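PDB 2QEE: BH0493 protein from Bacillus halodurans C-125, which binds zinc and belongs to the amidohydrolase superfamily, probably acting as a uronate isomerase. Local coordinates for residues H28-S33 and V143-P148. Sequence-based numbering, arbitrary orientation.
Sequences HTHLFS and VMTNDP. With ZN (zinc ion), chain T.
Thr29, in the loop after strand 24-26, meets Val143 at the end of the neighbouring parallel strand 139-143. The carbonyl O of Val143 takes two hydrogen bonds from Thr29: one from the backbone N at 2.9 Å, the other from OG1, which sits 2.8 Å away above the carbonyl plane. With chi1 at 76°, OG1 lies between its own backbone N and carbonyl carbon, where it also accepts from Leu31 N in an ST turn. Thr145 answers from the loop beyond Val143, its OG1 donating to Thr29 O at 2.8 Å while accepting from a water. His28 ND1 donates to this water (2.8 Å), and NE2 of the same ring binds zinc. His30 NE2 is a second ligand, with Thr145 OG1 over one face of its ring, toward the rim; Asp357 and a water bind the same ion. A second water accepts from Thr145 N and donates to Leu31 O, while Met144 SD receives a weak hydrogen bond from Ser33 N at 3.7 Å and lies obliquely beside the Phe32 ring. The HxH pair is characteristic of amidohydrolase metal sites, and this second-shell network probably fixes the ring of His28, with Thr145 and the water positioning a first-shell ligand.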
# COMPACT_ATOMS: atom_id res chain seq x y z
N HIS C 28 14.67 -0.23 20.69
CA HIS C 28 14.84 -1.66 20.43
C HIS C 28 16.08 -1.85 19.56
O HIS C 28 16.07 -1.41 18.39
CB HIS C 28 13.63 -2.27 19.68
CG HIS C 28 13.84 -3.70 19.31
ND1 HIS C 28 14.08 -4.68 20.25
CD2 HIS C 28 13.93 -4.32 18.10
CE1 HIS C 28 14.26 -5.84 19.65
NE2 HIS C 28 14.20 -5.65 18.35
N THR C 29 17.12 -2.49 20.11
CA THR C 29 18.33 -2.80 19.37
C THR C 29 18.77 -4.20 19.77
O THR C 29 18.25 -4.72 20.73
CB THR C 29 19.52 -1.85 19.66
OG1 THR C 29 20.12 -2.18 20.95
CG2 THR C 29 19.10 -0.35 19.68
N HIS C 30 19.80 -4.68 19.10
CA HIS C 30 20.46 -5.95 19.45
C HIS C 30 21.89 -5.64 19.85
O HIS C 30 22.79 -6.38 19.54
CB HIS C 30 20.41 -6.86 18.24
CG HIS C 30 19.05 -7.41 18.04
ND1 HIS C 30 18.60 -8.53 18.71
CD2 HIS C 30 18.00 -6.94 17.33
CE1 HIS C 30 17.33 -8.74 18.39
NE2 HIS C 30 16.95 -7.79 17.56
N LEU C 31 22.10 -4.47 20.45
CA LEU C 31 23.44 -4.10 20.91
C LEU C 31 23.56 -4.43 22.43
O LEU C 31 22.57 -4.63 23.10
CB LEU C 31 23.68 -2.59 20.72
CG LEU C 31 23.55 -2.18 19.25
CD1 LEU C 31 23.74 -0.64 19.20
CD2 LEU C 31 24.61 -2.86 18.43
N PHE C 32 24.80 -4.47 22.94
CA PHE C 32 24.98 -4.69 24.39
C PHE C 32 25.98 -3.69 25.01
O PHE C 32 26.84 -3.20 24.31
CB PHE C 32 25.52 -6.12 24.65
CG PHE C 32 24.59 -7.21 24.19
CD1 PHE C 32 23.59 -7.69 25.02
CD2 PHE C 32 24.71 -7.73 22.89
CE1 PHE C 32 22.69 -8.71 24.58
CE2 PHE C 32 23.81 -8.75 22.42
CZ PHE C 32 22.81 -9.23 23.27
N SER C 33 25.83 -3.40 26.30
CA SER C 33 26.81 -2.59 27.03
C SER C 33 28.15 -3.26 26.78
O SER C 33 28.23 -4.48 26.80
CB SER C 33 26.51 -2.64 28.53
OG SER C 33 27.24 -1.67 29.26
N VAL C 143 18.20 0.64 24.14
CA VAL C 143 17.52 -0.51 24.75
C VAL C 143 18.05 -1.76 24.09
O VAL C 143 18.03 -1.91 22.83
CB VAL C 143 16.00 -0.43 24.71
CG1 VAL C 143 15.39 -1.66 25.35
CG2 VAL C 143 15.48 0.86 25.44
N MET C 144 18.51 -2.69 24.94
CA MET C 144 19.06 -3.95 24.45
C MET C 144 17.96 -4.96 24.21
O MET C 144 16.78 -4.75 24.59
CB MET C 144 20.03 -4.49 25.57
CG MET C 144 21.20 -3.52 25.86
SD MET C 144 22.35 -4.33 27.10
CE MET C 144 21.34 -4.16 28.54
N THR C 145 18.36 -6.13 23.66
CA THR C 145 17.51 -7.32 23.64
C THR C 145 18.24 -8.42 24.49
O THR C 145 19.30 -8.87 24.08
CB THR C 145 17.35 -7.82 22.20
OG1 THR C 145 16.54 -6.85 21.49
CG2 THR C 145 16.63 -9.15 22.19
N ASN C 146 17.67 -8.71 25.65
CA ASN C 146 18.35 -9.57 26.65
C ASN C 146 17.63 -10.90 26.79
O ASN C 146 16.48 -10.97 27.27
CB ASN C 146 18.43 -8.80 27.96
CG ASN C 146 19.16 -7.47 27.79
OD1 ASN C 146 18.53 -6.43 27.84
ND2 ASN C 146 20.47 -7.52 27.50
N ASP C 147 18.34 -11.94 26.37
CA ASP C 147 17.77 -13.27 26.24
C ASP C 147 18.38 -14.22 27.28
O ASP C 147 19.52 -14.66 27.12
CB ASP C 147 18.05 -13.82 24.86
CG ASP C 147 17.33 -15.14 24.61
OD1 ASP C 147 16.77 -15.71 25.56
OD2 ASP C 147 17.29 -15.57 23.45
N PRO C 148 17.62 -14.51 28.34
CA PRO C 148 18.15 -15.32 29.43
C PRO C 148 18.35 -16.77 29.00
O PRO C 148 18.95 -17.57 29.75
CB PRO C 148 17.09 -15.23 30.49
CG PRO C 148 15.87 -14.85 29.81
CD PRO C 148 16.25 -14.07 28.60
ZN ZN T . 15.13 -6.77 16.67
O HOH W 1 14.93 -4.94 22.90
O HOH W 2 20.87 -6.76 22.61
O HOH W 3 13.97 -7.83 15.81